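Local coordinates for alpha-glucosidase YIHQ (Escherichia coli, PDB 5AEE), which hydrolyses alpha-sulfoquinovosides, releasing sulfoquinovose from plant sulfolipids and from sulfoquinovosyl glycerol for use as a source of carbon and sulfur, at residues T150-V155 and G407-T412; W179-Q184 and F453-S458. The protein carries 1 engineered substitution. One frame throughout, in Å; residues are numbered along the deposited sequence.

Contact 1: T150-V155 and G407-T412; sequences TSEQGV and GEYLPT. With CA (calcium ion), chain C; NSQ (4-nitrophenyl alpha-D-6-sulfoquinovoside), chain E.
Ser151 and Glu408 mark the closest approach of two irregular backbones, their CA atoms 5.0 Å apart. The contact rests on residues 150-152 against Glu408 and Tyr409. Thr150 OG1 lies 3.2 Å from Glu408 CB; that hydroxyl is hydrogen-bonded to the backbone O of Phe181. The Glu408 chain, its CG between backbone N and carbonyl carbon (chi1 79°), brings its carboxylate to that of Glu152. The two side chains cross at about a right angle, carboxylate planes 48° apart, with Glu152 OE2 2.4 Å from Glu408 OE2. Arg455 joins both acids by salt bridges, NH2 to Glu408 OE2 and NH1 to Glu152 OE1. Here a loop of the galactose mutarotase-like domain reaches into the active site of the family 31 TIM barrel. Glu152 OE1 comes within 3.2 Å of C27 on the nitrophenyl ring of the bound sulfoquinovoside, while Tyr409 OH donates a hydrogen bond of 3.0 Å to nitro oxygen O34, at the edge of the tyrosine ring and near its plane. Beyond, the Gln153 side chain and Gly154 O bind calcium, the latter at 2.3 Å, with the backbone O of the engineered Asn472, the Asp481 carboxylate and two waters completing the site.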
loop_
_atom_site.group_PDB
_atom_site.type_symbol
_atom_site.label_atom_id
_atom_site.label_comp_id
_atom_site.label_asym_id
_atom_site.label_seq_id
_atom_site.Cartn_x
_atom_site.Cartn_y
_atom_site.Cartn_z
ATOM N N THR A 150 -5.541 -0.285 9.904
ATOM C CA THR A 150 -5.204 -1.288 8.975
ATOM C C THR A 150 -6.099 -2.502 9.162
ATOM O O THR A 150 -6.344 -2.955 10.289
ATOM C CB THR A 150 -3.699 -1.672 8.981
ATOM O OG1 THR A 150 -3.458 -2.602 7.926
ATOM C CG2 THR A 150 -3.268 -2.281 10.258
ATOM N N SER A 151 -6.543 -3.091 8.079
ATOM C CA SER A 151 -7.311 -4.288 8.197
ATOM C C SER A 151 -7.274 -5.009 6.871
ATOM O O SER A 151 -6.605 -4.563 5.915
ATOM C CB SER A 151 -8.822 -3.925 8.502
ATOM O OG SER A 151 -9.463 -3.306 7.388
ATOM N N GLU A 152 -8.062 -6.091 6.766
ATOM C CA GLU A 152 -8.390 -6.611 5.421
ATOM C C GLU A 152 -9.055 -5.561 4.582
ATOM O O GLU A 152 -9.794 -4.692 5.034
ATOM C CB GLU A 152 -9.273 -7.855 5.420
ATOM C CG GLU A 152 -8.791 -9.013 6.260
ATOM C CD GLU A 152 -7.322 -9.374 6.015
ATOM O OE1 GLU A 152 -6.980 -9.719 4.868
ATOM O OE2 GLU A 152 -6.508 -9.242 6.991
ATOM N N GLN A 153 -8.717 -5.612 3.332
ATOM C CA GLN A 153 -9.090 -4.577 2.366
ATOM C C GLN A 153 -10.581 -4.604 1.903
ATOM O O GLN A 153 -11.058 -3.642 1.325
ATOM C CB GLN A 153 -8.149 -4.742 1.218
ATOM C CG GLN A 153 -8.147 -3.646 0.226
ATOM C CD GLN A 153 -8.626 -4.109 -1.103
ATOM O OE1 GLN A 153 -9.239 -5.191 -1.271
ATOM N NE2 GLN A 153 -8.416 -3.261 -2.065
ATOM N N GLY A 154 -11.305 -5.689 2.180
ATOM C CA GLY A 154 -12.653 -5.823 1.671
ATOM C C GLY A 154 -12.736 -6.698 0.443
ATOM O O GLY A 154 -11.886 -6.651 -0.431
ATOM N N VAL A 155 -13.834 -7.433 0.351
ATOM C CA VAL A 155 -14.201 -8.183 -0.835
ATOM C C VAL A 155 -15.412 -7.521 -1.466
ATOM O O VAL A 155 -16.516 -7.728 -0.985
ATOM C CB VAL A 155 -14.539 -9.648 -0.495
ATOM C CG1 VAL A 155 -15.086 -10.357 -1.709
ATOM C CG2 VAL A 155 -13.304 -10.350 0.074
ATOM N N GLY A 407 0.469 -8.526 8.410
ATOM C CA GLY A 407 0.896 -7.316 9.136
ATOM C C GLY A 407 -0.335 -6.507 9.584
ATOM O O GLY A 407 -0.187 -5.581 10.394
ATOM N N GLU A 408 -1.508 -6.825 9.034
ATOM C CA GLU A 408 -2.788 -6.060 9.341
ATOM C C GLU A 408 -3.724 -6.694 10.367
ATOM O O GLU A 408 -4.856 -6.175 10.627
ATOM C CB GLU A 408 -3.579 -5.839 8.039
ATOM C CG GLU A 408 -4.401 -7.016 7.502
ATOM C CD GLU A 408 -3.582 -8.100 6.827
ATOM O OE1 GLU A 408 -2.344 -7.992 6.763
ATOM O OE2 GLU A 408 -4.198 -9.050 6.333
ATOM N N TYR A 409 -3.295 -7.783 10.975
ATOM C CA TYR A 409 -4.218 -8.662 11.688
ATOM C C TYR A 409 -4.044 -8.668 13.160
ATOM O O TYR A 409 -4.644 -9.531 13.803
ATOM C CB TYR A 409 -3.957 -10.103 11.271
ATOM C CG TYR A 409 -5.083 -10.981 10.739
ATOM C CD1 TYR A 409 -5.366 -10.988 9.381
ATOM C CD2 TYR A 409 -5.735 -11.928 11.557
ATOM C CE1 TYR A 409 -6.324 -11.866 8.832
ATOM C CE2 TYR A 409 -6.689 -12.821 11.027
ATOM C CZ TYR A 409 -6.989 -12.772 9.644
ATOM O OH TYR A 409 -7.916 -13.641 9.008
ATOM N N LEU A 410 -3.247 -7.772 13.732
ATOM C CA LEU A 410 -3.061 -7.809 15.155
ATOM C C LEU A 410 -4.355 -7.512 15.887
ATOM O O LEU A 410 -4.891 -6.430 15.743
ATOM C CB LEU A 410 -2.010 -6.813 15.604
ATOM C CG LEU A 410 -1.582 -6.995 17.047
ATOM C CD1 LEU A 410 -0.505 -8.050 17.136
ATOM C CD2 LEU A 410 -1.036 -5.694 17.618
ATOM N N PRO A 411 -4.849 -8.466 16.722
ATOM C CA PRO A 411 -6.048 -8.129 17.539
ATOM C C PRO A 411 -5.704 -7.147 18.669
ATOM O O PRO A 411 -4.550 -7.069 19.097
ATOM C CB PRO A 411 -6.491 -9.490 18.094
ATOM C CG PRO A 411 -5.721 -10.513 17.285
ATOM C CD PRO A 411 -4.462 -9.890 16.851
ATOM N N THR A 412 -6.706 -6.391 19.117
ATOM C CA THR A 412 -6.503 -5.320 20.047
ATOM C C THR A 412 -6.494 -5.810 21.499
ATOM O O THR A 412 -6.248 -5.031 22.403
ATOM C CB THR A 412 -7.592 -4.248 19.864
ATOM O OG1 THR A 412 -8.900 -4.831 19.943
ATOM C CG2 THR A 412 -7.393 -3.550 18.501
HETATM CA CA CA C . -10.349 -6.929 -2.159
HETATM O O12 NSQ E . -3.235 -16.730 3.412
HETATM S S10 NSQ E . -2.739 -17.596 2.315
HETATM O O13 NSQ E . -1.777 -18.664 2.667
HETATM O O11 NSQ E . -3.905 -18.080 1.578
HETATM C C6 NSQ E . -1.819 -16.636 1.222
HETATM C C5 NSQ E . -2.556 -15.481 0.559
HETATM O O5 NSQ E . -2.649 -14.470 1.614
HETATM C C1 NSQ E . -3.081 -13.196 1.243
HETATM C C2 NSQ E . -2.286 -12.655 0.034
HETATM O O2 NSQ E . -2.790 -11.374 -0.226
HETATM C C3 NSQ E . -2.399 -13.639 -1.110
HETATM O O3 NSQ E . -1.717 -13.204 -2.266
HETATM C C4 NSQ E . -1.849 -14.990 -0.716
HETATM O O4 NSQ E . -2.064 -15.919 -1.822
HETATM O O1 NSQ E . -4.460 -13.375 0.925
HETATM C C25 NSQ E . -5.302 -13.521 1.955
HETATM C C26 NSQ E . -5.417 -12.492 2.904
HETATM C C27 NSQ E . -6.231 -12.695 3.979
HETATM C C28 NSQ E . -6.979 -13.863 4.075
HETATM N N32 NSQ E . -7.767 -14.048 5.229
HETATM O O33 NSQ E . -8.136 -15.221 5.527
HETATM O O34 NSQ E . -7.932 -13.081 6.052
HETATM C C29 NSQ E . -6.823 -14.870 3.127
HETATM C C30 NSQ E . -5.979 -14.697 2.045
HETATM O O HOH W 1 -11.019 -8.998 -3.096
HETATM O O HOH W 2 -9.529 -8.126 -0.302
#

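Contact 2: W179-Q184 and F453-S458; sequences WTFFPQ and FMRAGS. With NSQ (4-nitrophenyl alpha-D-6-sulfoquinovoside), chain E.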
loop_
_atom_site.group_PDB
_atom_site.type_symbol
_atom_site.label_atom_id
_atom_site.label_comp_id
_atom_site.label_asym_id
_atom_site.label_seq_id
_atom_site.Cartn_x
_atom_site.Cartn_y
_atom_site.Cartn_z
ATOM N N TRP A 179 -11.496 0.964 3.446
ATOM C CA TRP A 179 -10.824 -0.180 4.041
ATOM C C TRP A 179 -9.521 -0.357 3.276
ATOM O O TRP A 179 -9.483 -0.235 2.069
ATOM C CB TRP A 179 -11.583 -1.471 3.985
ATOM C CG TRP A 179 -12.675 -1.598 4.964
ATOM C CD1 TRP A 179 -13.510 -0.610 5.382
ATOM C CD2 TRP A 179 -13.148 -2.804 5.564
ATOM N NE1 TRP A 179 -14.448 -1.112 6.238
ATOM C CE2 TRP A 179 -14.248 -2.451 6.390
ATOM C CE3 TRP A 179 -12.749 -4.134 5.507
ATOM C CZ2 TRP A 179 -14.927 -3.368 7.170
ATOM C CZ3 TRP A 179 -13.415 -5.048 6.292
ATOM C CH2 TRP A 179 -14.524 -4.646 7.096
ATOM N N THR A 180 -8.478 -0.617 4.027
ATOM C CA THR A 180 -7.172 -0.858 3.439
ATOM C C THR A 180 -6.231 -1.428 4.481
ATOM O O THR A 180 -6.398 -1.180 5.647
ATOM C CB THR A 180 -6.613 0.458 2.765
ATOM O OG1 THR A 180 -5.303 0.200 2.295
ATOM C CG2 THR A 180 -6.524 1.512 3.726
ATOM N N PHE A 181 -5.265 -2.231 4.020
ATOM C CA PHE A 181 -4.203 -2.778 4.808
ATOM C C PHE A 181 -3.018 -1.799 4.957
ATOM O O PHE A 181 -2.058 -2.073 5.682
ATOM C CB PHE A 181 -3.693 -4.116 4.189
ATOM C CG PHE A 181 -3.738 -4.135 2.743
ATOM C CD1 PHE A 181 -2.981 -3.240 1.993
ATOM C CD2 PHE A 181 -4.536 -5.036 2.090
ATOM C CE1 PHE A 181 -3.068 -3.255 0.613
ATOM C CE2 PHE A 181 -4.610 -5.060 0.743
ATOM C CZ PHE A 181 -3.874 -4.173 -0.016
ATOM N N PHE A 182 -3.065 -0.664 4.253
ATOM C CA PHE A 182 -2.035 0.380 4.385
ATOM C C PHE A 182 -2.667 1.758 4.464
ATOM O O PHE A 182 -2.441 2.582 3.602
ATOM C CB PHE A 182 -1.115 0.294 3.182
ATOM C CG PHE A 182 0.183 1.025 3.270
ATOM C CD1 PHE A 182 0.479 2.042 4.189
ATOM C CD2 PHE A 182 1.185 0.672 2.336
ATOM C CE1 PHE A 182 1.697 2.673 4.181
ATOM C CE2 PHE A 182 2.418 1.297 2.348
ATOM C CZ PHE A 182 2.679 2.315 3.270
ATOM N N PRO A 183 -3.429 2.007 5.520
ATOM C CA PRO A 183 -3.841 3.385 5.755
ATOM C C PRO A 183 -2.604 4.050 6.361
ATOM O O PRO A 183 -1.778 3.387 6.955
ATOM C CB PRO A 183 -4.973 3.204 6.755
ATOM C CG PRO A 183 -4.550 2.011 7.595
ATOM C CD PRO A 183 -3.703 1.148 6.696
ATOM N N GLN A 184 -2.451 5.330 6.160
ATOM C CA GLN A 184 -1.411 6.121 6.807
ATOM C C GLN A 184 -1.857 7.524 7.117
ATOM O O GLN A 184 -2.505 8.164 6.289
ATOM C CB GLN A 184 -0.180 6.203 5.937
ATOM C CG GLN A 184 0.997 6.676 6.730
ATOM C CD GLN A 184 2.290 6.545 5.986
ATOM O OE1 GLN A 184 2.649 5.443 5.570
ATOM N NE2 GLN A 184 3.023 7.685 5.831
ATOM N N PHE A 453 8.003 -8.282 -1.356
ATOM C CA PHE A 453 6.904 -7.406 -1.657
ATOM C C PHE A 453 5.876 -7.591 -0.615
ATOM O O PHE A 453 5.688 -8.671 -0.138
ATOM C CB PHE A 453 6.371 -7.586 -3.130
ATOM C CG PHE A 453 6.188 -8.999 -3.577
ATOM C CD1 PHE A 453 7.267 -9.737 -4.008
ATOM C CD2 PHE A 453 4.959 -9.590 -3.581
ATOM C CE1 PHE A 453 7.070 -11.041 -4.441
ATOM C CE2 PHE A 453 4.761 -10.895 -3.998
ATOM C CZ PHE A 453 5.838 -11.616 -4.432
ATOM N N MET A 454 5.182 -6.506 -0.273
ATOM C CA MET A 454 4.320 -6.497 0.870
ATOM C C MET A 454 2.991 -5.894 0.528
ATOM O O MET A 454 2.844 -5.125 -0.418
ATOM C CB MET A 454 4.915 -5.549 1.999
ATOM C CG MET A 454 6.256 -6.117 2.490
ATOM S SD MET A 454 6.889 -5.210 3.921
ATOM C CE MET A 454 6.045 -6.114 5.200
ATOM N N ARG A 455 2.043 -6.241 1.347
ATOM C CA ARG A 455 0.624 -5.822 1.165
ATOM C C ARG A 455 0.330 -4.795 2.239
ATOM O O ARG A 455 0.115 -3.628 1.930
ATOM C CB ARG A 455 -0.256 -7.092 1.279
ATOM C CG ARG A 455 -1.761 -6.886 1.298
ATOM C CD ARG A 455 -2.524 -8.172 1.053
ATOM N NE ARG A 455 -2.409 -9.113 2.179
ATOM C CZ ARG A 455 -3.236 -9.239 3.191
ATOM N NH1 ARG A 455 -4.366 -8.514 3.309
ATOM N NH2 ARG A 455 -2.945 -10.146 4.119
ATOM N N ALA A 456 0.320 -5.230 3.488
ATOM C CA ALA A 456 0.155 -4.306 4.608
ATOM C C ALA A 456 1.311 -3.300 4.672
ATOM O O ALA A 456 2.479 -3.624 4.343
ATOM C CB ALA A 456 -0.002 -5.035 5.923
ATOM N N GLY A 457 1.002 -2.102 5.108
ATOM C CA GLY A 457 2.068 -1.136 5.356
ATOM C C GLY A 457 1.634 -0.136 6.367
ATOM O O GLY A 457 0.465 -0.104 6.688
ATOM N N SER A 458 2.614 0.626 6.869
ATOM C CA SER A 458 2.394 1.725 7.801
ATOM C C SER A 458 3.578 2.677 7.675
ATOM O O SER A 458 4.541 2.399 6.937
ATOM C CB SER A 458 2.230 1.209 9.266
ATOM O OG SER A 458 3.413 0.598 9.793
HETATM O O12 NSQ E . -3.235 -16.730 3.412
HETATM S S10 NSQ E . -2.739 -17.596 2.315
HETATM O O13 NSQ E . -1.777 -18.664 2.667
HETATM O O11 NSQ E . -3.905 -18.080 1.578
HETATM C C6 NSQ E . -1.819 -16.636 1.222
HETATM C C5 NSQ E . -2.556 -15.481 0.559
HETATM O O5 NSQ E . -2.649 -14.470 1.614
HETATM C C1 NSQ E . -3.081 -13.196 1.243
HETATM C C2 NSQ E . -2.286 -12.655 0.034
HETATM O O2 NSQ E . -2.790 -11.374 -0.226
HETATM C C3 NSQ E . -2.399 -13.639 -1.110
HETATM O O3 NSQ E . -1.717 -13.204 -2.266
HETATM C C4 NSQ E . -1.849 -14.990 -0.716
HETATM O O4 NSQ E . -2.064 -15.919 -1.822
HETATM O O1 NSQ E . -4.460 -13.375 0.925
HETATM C C25 NSQ E . -5.302 -13.521 1.955
HETATM C C26 NSQ E . -5.417 -12.492 2.904
HETATM C C27 NSQ E . -6.231 -12.695 3.979
HETATM C C28 NSQ E . -6.979 -13.863 4.075
HETATM N N32 NSQ E . -7.767 -14.048 5.229
HETATM O O33 NSQ E . -8.136 -15.221 5.527
HETATM O O34 NSQ E . -7.932 -13.081 6.052
HETATM C C29 NSQ E . -6.823 -14.870 3.127
HETATM C C30 NSQ E . -5.979 -14.697 2.045
#
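Phe181 and Arg455 have the most surface buried here, and they meet at a ring face. Arg455 CG sits 3.4 Å from the centroid of the Phe181 ring and 13° off its normal, a CH-pi contact; the guanidinium beyond is turned 85° from the ring plane. With CG anti to backbone N (chi1 173°) and a bend at chi3, the arginine crosses one face of the ring and reaches the substrate, one guanidinium face lying over NSQ C26. Its NE, NH1 and NH2 make salt bridges to Asp405, Glu152 and Glu408 respectively. Gly457 N donates to Phe181 O (3.1 Å) from above the carbonyl plane, and Gly457 CA lies 3.6 Å from the Phe182 ring centroid. A CB there would clash with Phe182 CD2, so this face-on approach probably depends on the missing side chain. These pairs join the mutarotase-like domain to the loop after strand 451-454 of the TIM barrel. Replacing Arg455 with a leucine would probably leave Asp405, Glu152 and Glu408 without their shared cationic partner. While its methylenes pack on phenylalanine, one buried guanidinium thus bridges three acidic side chains beside the bound sulfoquinovoside, probably fixing their positions.

In the fold
Contacts 1 and 2 are neighbours, their centres about 9 Å apart, and each pairs a mutarotase-like segment with a TIM-barrel loop; their segments alternate along the chain. Two polar links tie them directly: Thr150 OG1 lies 2.7 Å from Phe181 O, a probable hydrogen bond, and Glu408 OE2 lies 2.8 Å from Arg455 NH2 in a salt bridge. Trp179 CE3 also packs 3.0 Å from Glu152 O. Both contacts touch the bound sulfoquinovoside: Glu152 and Tyr409 at the nitrophenyl group, and Arg455 at both that ring and the sugar, with NE 3.3 Å from O2. The Arg455 side chain is about 3 Å from that of the nucleophile Asp405. Glu408 is probably an active-site residue too, as in relatives.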